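Local atomic coordinates of protein BONZAI 1 (Arabidopsis thaliana, PDB entry 6KXT), a protein that restrains cell death and defence responses in the plant and binds phospholipids in a calcium-dependent manner, here represented by its second C2 domain. Residues E24-D27 and L28-K31; E54-K57 and N58-N61; Q101-L104 and S105-E108. All blocks are in the same frame, centred on the assembly; numbering follows the deposited sequence. Where two conformers were deposited one is given.

Contact 1 (E24-D27 and L28-K31)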
# COMPACT_ATOMS: atom_id res chain seq x y z
N GLU A 24 -15.63 0.15 -1.46
CA GLU A 24 -17.04 -0.09 -1.09
C GLU A 24 -17.72 1.21 -0.67
O GLU A 24 -17.13 2.08 0.02
CB GLU A 24 -17.13 -1.09 0.06
CG GLU A 24 -18.56 -1.42 0.43
CD GLU A 24 -18.75 -2.54 1.44
OE1 GLU A 24 -18.35 -2.36 2.62
OE2 GLU A 24 -19.29 -3.58 1.03
N SER A 25 -19.01 1.26 -0.99
CA SER A 25 -19.90 2.36 -0.57
C SER A 25 -21.28 1.75 -0.32
O SER A 25 -21.72 0.90 -1.12
CB SER A 25 -19.95 3.45 -1.60
OG SER A 25 -20.70 4.55 -1.13
N LYS A 26 -21.85 2.10 0.80
CA LYS A 26 -23.19 1.59 1.16
C LYS A 26 -24.10 2.76 1.52
O LYS A 26 -23.69 3.75 2.13
CB LYS A 26 -23.11 0.62 2.33
CG LYS A 26 -22.34 -0.68 2.11
CD LYS A 26 -22.32 -1.49 3.42
CE LYS A 26 -21.73 -0.76 4.61
NZ LYS A 26 -21.46 -1.67 5.75
N ASP A 27 -25.37 2.61 1.17
CA ASP A 27 -26.36 3.61 1.59
C ASP A 27 -26.39 3.67 3.11
O ASP A 27 -26.25 2.63 3.79
CB ASP A 27 -27.74 3.25 1.05
CG ASP A 27 -27.92 3.49 -0.43
OD1 ASP A 27 -27.19 4.34 -1.02
OD2 ASP A 27 -28.81 2.84 -1.02
N LEU A 28 -26.56 4.91 3.58
CA LEU A 28 -26.62 5.35 4.99
C LEU A 28 -25.24 5.52 5.57
O LEU A 28 -25.15 5.92 6.74
CB LEU A 28 -27.46 4.43 5.87
CG LEU A 28 -28.89 4.23 5.40
CD1 LEU A 28 -29.66 3.39 6.39
CD2 LEU A 28 -29.56 5.57 5.16
N PHE A 29 -24.19 5.37 4.74
CA PHE A 29 -22.81 5.54 5.21
C PHE A 29 -22.16 6.62 4.35
O PHE A 29 -22.33 6.62 3.12
CB PHE A 29 -22.01 4.25 5.17
CG PHE A 29 -22.44 3.20 6.17
CD1 PHE A 29 -23.59 2.45 5.98
CD2 PHE A 29 -21.63 2.91 7.27
CE1 PHE A 29 -23.96 1.46 6.89
CE2 PHE A 29 -22.00 1.92 8.18
CZ PHE A 29 -23.16 1.20 7.98
N SER A 30 -21.47 7.54 5.00
CA SER A 30 -20.67 8.54 4.29
C SER A 30 -19.65 7.86 3.37
O SER A 30 -19.18 6.73 3.65
CB SER A 30 -20.00 9.50 5.24
OG SER A 30 -19.05 8.80 6.03
N LYS A 31 -19.36 8.50 2.25
CA LYS A 31 -18.35 7.97 1.32
C LYS A 31 -17.00 7.96 2.03
O LYS A 31 -16.70 8.89 2.82
CB LYS A 31 -18.39 8.90 0.11
CG LYS A 31 -17.79 8.42 -1.17
CD LYS A 31 -18.01 9.39 -2.34
CE LYS A 31 -19.43 9.52 -2.84
NZ LYS A 31 -19.45 10.19 -4.17
O HOH W 1 -20.28 4.36 2.05

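Contact 2 (E54-K57 and N58-N61). With SO4 (sulfate ion), chain D.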
# COMPACT_ATOMS: atom_id res chain seq x y z
N GLU A 54 -1.48 11.36 1.05
CA GLU A 54 -2.53 12.35 1.34
C GLU A 54 -3.90 11.66 1.33
O GLU A 54 -4.09 10.58 0.73
CB GLU A 54 -2.47 13.48 0.34
CG GLU A 54 -2.95 13.10 -1.06
CD GLU A 54 -1.94 12.37 -1.94
OE1 GLU A 54 -0.78 12.18 -1.51
OE2 GLU A 54 -2.33 11.98 -3.07
N VAL A 55 -4.84 12.30 2.00
CA VAL A 55 -6.28 11.92 2.00
C VAL A 55 -6.93 12.46 0.74
O VAL A 55 -6.69 13.62 0.38
CB VAL A 55 -6.97 12.46 3.26
CG1 VAL A 55 -8.43 12.13 3.25
CG2 VAL A 55 -6.31 11.86 4.49
N ARG A 56 -7.70 11.63 0.06
CA ARG A 56 -8.54 12.10 -1.06
C ARG A 56 -9.98 12.04 -0.61
O ARG A 56 -10.55 10.95 -0.52
CB ARG A 56 -8.31 11.32 -2.36
CG ARG A 56 -6.92 11.51 -2.91
CD ARG A 56 -6.66 10.65 -4.13
NE ARG A 56 -7.64 10.89 -5.18
CZ ARG A 56 -7.61 11.89 -6.10
NH1 ARG A 56 -6.58 12.70 -6.20
NH2 ARG A 56 -8.65 11.98 -6.92
N LYS A 57 -10.62 13.19 -0.49
CA LYS A 57 -12.00 13.23 0.03
C LYS A 57 -13.00 12.62 -0.96
O LYS A 57 -12.95 12.95 -2.14
CB LYS A 57 -12.36 14.70 0.35
CG LYS A 57 -11.62 15.36 1.51
CD LYS A 57 -12.22 14.99 2.83
CE LYS A 57 -13.65 15.50 3.00
NZ LYS A 57 -14.39 14.76 4.06
N ASN A 58 -13.89 11.77 -0.44
CA ASN A 58 -15.12 11.32 -1.14
C ASN A 58 -14.77 10.60 -2.45
O ASN A 58 -15.42 10.80 -3.50
CB ASN A 58 -16.04 12.52 -1.37
CG ASN A 58 -16.66 12.93 -0.06
OD1 ASN A 58 -17.27 12.10 0.59
ND2 ASN A 58 -16.46 14.19 0.28
N ASP A 59 -13.68 9.84 -2.44
CA ASP A 59 -13.22 9.22 -3.71
C ASP A 59 -13.22 7.69 -3.59
O ASP A 59 -12.46 7.15 -2.76
CB ASP A 59 -11.83 9.75 -4.07
CG ASP A 59 -11.33 9.42 -5.44
OD1 ASP A 59 -12.06 8.73 -6.16
OD2 ASP A 59 -10.22 9.95 -5.76
N LEU A 60 -13.97 7.01 -4.42
CA LEU A 60 -14.03 5.53 -4.39
C LEU A 60 -13.07 4.94 -5.45
O LEU A 60 -12.94 3.71 -5.48
CB LEU A 60 -15.47 5.05 -4.63
CG LEU A 60 -16.51 5.62 -3.65
CD1 LEU A 60 -17.91 5.14 -4.05
CD2 LEU A 60 -16.23 5.19 -2.21
N ASN A 61 -12.38 5.76 -6.23
CA ASN A 61 -11.41 5.29 -7.25
C ASN A 61 -10.15 6.16 -7.19
O ASN A 61 -9.76 6.76 -8.19
CB ASN A 61 -12.05 5.24 -8.62
CG ASN A 61 -13.28 4.37 -8.63
OD1 ASN A 61 -13.13 3.17 -8.85
ND2 ASN A 61 -14.45 4.96 -8.39
S SO4 D . -8.02 14.27 -9.62
O1 SO4 D . -6.89 13.63 -9.06
O2 SO4 D . -9.24 13.61 -9.28
O3 SO4 D . -7.81 14.20 -11.05
O4 SO4 D . -8.10 15.66 -9.18

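Contact 3 (Q101-L104 and S105-E108)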
# COMPACT_ATOMS: atom_id res chain seq x y z
N GLN A 101 -0.78 -7.50 1.52
CA GLN A 101 0.58 -7.86 1.97
C GLN A 101 1.40 -8.23 0.75
O GLN A 101 1.13 -9.27 0.13
CB GLN A 101 0.53 -8.92 3.06
CG GLN A 101 1.95 -9.34 3.46
CD GLN A 101 1.99 -10.37 4.57
OE1 GLN A 101 1.15 -10.38 5.45
NE2 GLN A 101 3.01 -11.20 4.53
N LYS A 102 2.34 -7.38 0.38
CA LYS A 102 3.12 -7.51 -0.88
C LYS A 102 4.50 -6.93 -0.63
O LYS A 102 4.62 -5.93 0.05
CB LYS A 102 2.48 -6.69 -2.00
CG LYS A 102 1.18 -7.24 -2.57
CD LYS A 102 1.43 -8.24 -3.66
CE LYS A 102 0.29 -9.20 -3.89
NZ LYS A 102 0.17 -10.19 -2.80
N SER A 103 5.52 -7.46 -1.29
CA SER A 103 6.86 -6.85 -1.31
C SER A 103 6.95 -5.83 -2.43
O SER A 103 6.08 -5.77 -3.31
CB SER A 103 7.93 -7.86 -1.55
OG SER A 103 7.78 -8.47 -2.83
N LEU A 104 7.99 -5.02 -2.45
CA LEU A 104 8.22 -4.11 -3.59
C LEU A 104 8.35 -4.94 -4.86
O LEU A 104 7.88 -4.48 -5.93
CB LEU A 104 9.45 -3.24 -3.34
CG LEU A 104 9.39 -2.14 -2.27
CD1 LEU A 104 10.62 -1.24 -2.32
CD2 LEU A 104 8.12 -1.34 -2.38
N SER A 105 9.06 -6.08 -4.81
CA SER A 105 9.22 -6.96 -5.99
C SER A 105 7.83 -7.32 -6.52
O SER A 105 7.58 -7.34 -7.75
CB SER A 105 10.06 -8.17 -5.60
OG SER A 105 10.20 -8.99 -6.73
N ASP A 106 6.92 -7.66 -5.64
CA ASP A 106 5.53 -8.03 -6.01
C ASP A 106 4.79 -6.83 -6.61
O ASP A 106 4.13 -6.97 -7.66
CB ASP A 106 4.76 -8.46 -4.76
CG ASP A 106 5.18 -9.74 -4.09
OD1 ASP A 106 5.81 -10.58 -4.75
OD2 ASP A 106 4.85 -9.89 -2.87
N LEU A 107 4.95 -5.65 -6.03
CA LEU A 107 4.29 -4.45 -6.58
C LEU A 107 4.81 -4.19 -8.00
O LEU A 107 4.04 -3.77 -8.85
CB LEU A 107 4.55 -3.27 -5.66
CG LEU A 107 3.92 -3.39 -4.26
CD1 LEU A 107 4.23 -2.13 -3.47
CD2 LEU A 107 2.41 -3.66 -4.29
N GLU A 108 6.10 -4.39 -8.25
CA GLU A 108 6.64 -4.20 -9.61
C GLU A 108 5.99 -5.20 -10.56
O GLU A 108 5.66 -4.80 -11.68
CB GLU A 108 8.15 -4.36 -9.55
CG GLU A 108 8.84 -4.10 -10.86
CD GLU A 108 10.37 -4.15 -10.77
OE1 GLU A 108 10.88 -4.87 -9.96
OE2 GLU A 108 10.98 -3.44 -11.56
O HOH W 2 2.60 -11.38 -2.35

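Contact 1 (E24-D27 and L28-K31)
K26 and F29 meet across a type II beta turn that runs from K26 to F29 in the middle of the surface loop of the C2 domain between strands 13-21 and 34-40. The turn is closed by its backbone hydrogen bond, F29 N to K26 O at 3.1 Å. That bond is bent, with an angle of 143° at the hydrogen. At the second central position L28 takes a positive phi of 82°, the left-handed conformation that a type II turn requires there.

The side chains of the first and last residues of the turn run alongside each other and point the same way. The lysine chain is extended up to CD and then bends at chi3 (-57°), which swings its end over one face of the phenylalanine ring. Two interactions result on that face in the conformer described, one of two modelled for K26, so the pairing may not be permanent. K26 CE makes a CH-pi contact, 4.0 Å from the centroid of the F29 ring, while the ammonium group forms a cation-pi interaction with NZ 4.3 Å from the same centroid. The ring is met at its edge, in its own plane, by the carbonyl oxygen of D27, 3.5 Å from F29 CD1.

A water ties the two arms together behind the turn, accepting from K26 N and probably donating to S30 O. All the touching residues are exposed, and a MES molecule, probably from the crystallisation liquor, lies by F29 and accepts a hydrogen bond from S30 N. At the tip, the positive phi of L28 brings its CB close to the carbonyl of the preceding peptide, 3.0 Å from D27 O.

Contact 2 (E54-K57 and N58-N61)
R56 and D59 are joined by a salt bridge in which NE and NH2 of the guanidinium both grip one carboxylate oxygen, D59 OD2. R56 NE stands 2.8 Å from D59 OD2, and R56 NH2 is equally close to it. The oxygen lies almost in the guanidinium plane at its edge and is approached nearly along its own C-O axis, but the carboxylate is turned 61° from that plane. This side-on grip leaves D59 OD1 for the backbone: N61 N donates to it at 3.0 Å from above the carboxylate plane, forming an Asx turn. The aspartate is thus held through both oxygens, which should fix its rotation. With CG anti to the backbone N (chi1 -169°), it points the same way as the arginine beside it.

The NH1-NH2 edge of the guanidinium holds a sulfate, probably from the crystallisation liquor. R56 NH1 donates to sulfate O1 at 3.0 Å and R56 NH2 to sulfate O2 at 2.9 Å, with a further weak bond from NH2 to O1. NH2 therefore serves both anions, which probably share the arginine's charge.

Beneath the salt bridge the chain makes a type II beta turn from R56 to D59. K57 and N58 occupy its corners, side by side, with K57 CE 4.1 Å from N58 ND2.

The turn belongs to the loop between strands 48-52 and 67-70. Neighbouring segments bond to the turn and to the residues that follow it: R56 shares a backbone hydrogen bond with P34 at the start of strand 34-40, N58 N donates to D33 just before that strand, and N61 OD1 accepts from N22 just after strand 13-21.

Contact 3 (Q101-L104 and S105-E108)
S103 and D106 form a capping box at the start of helix 104-113, where the chain leaves strand 95-102. The bonds are reciprocal. S103 OG accepts from D106 N at 3.0 Å, and S103 N donates to D106 OD2 over the same 3.0 Å along a nearly straight line (172°). The serine hydroxyl sits between its backbone N and carbonyl carbon (chi1 63°), a position that turns it toward the first turn of the helix; the carboxylate receives the serine N-H from above its plane.

Regular helical bonds follow at once. L107 N donates to S103 O at 2.9 Å, and E108 N to L104 O.

A water extends the polar network: it accepts from K102 NZ and donates to D106 OD2, 2.7 Å from each. The lysine nitrogen also donates to Q101 O, beside it on the strand, while its ammonium and the carboxylate stay apart, with K102 NZ 4.7 Å from D106 OD2.

Apolar contacts fill in below. The K102 chain, bent at chi2 (-86°), crosses D106 at about a right angle, bringing its CD to 3.5 Å from D106 CB. Its CB rests on L107 CD2, and L104 CD2 meets L107 CD1 at 4.1 Å. The two leucines face strand 13-21, and L107 also reaches strand 133-143. E108 instead pairs with K77.

Replacing D106 by an alanine would probably leave S103 N without its acceptor and the bridging water without its mate on the helix. A carboxylate beside the N-terminus of a helix is also likely to interact favourably with the helix dipole, and the lysine ammonium, one water away, would probably help to stabilise its negative charge.

Overall arrangement
Along the chain the three contacts come in series, all inside the one C2 domain. Contacts 1 and 2 are neighbours on the same side of its centre, their own centres 13 Å apart. They lie in different loops, between strands 13-21 and 34-40 and between 48-52 and 67-70, and the loops touch: S25 and K31 of the first pack on L60 of the second. Contact 3 lies on the opposite side, 30 Å from contact 1 and 23 Å from contact 2, centre to centre, where edge strand 95-102 of the four-stranded sheet passes into helix 104-113. Two surface turns thus sit together at one end of the beta sandwich, whereas the capped helix packs against strands of both sheets.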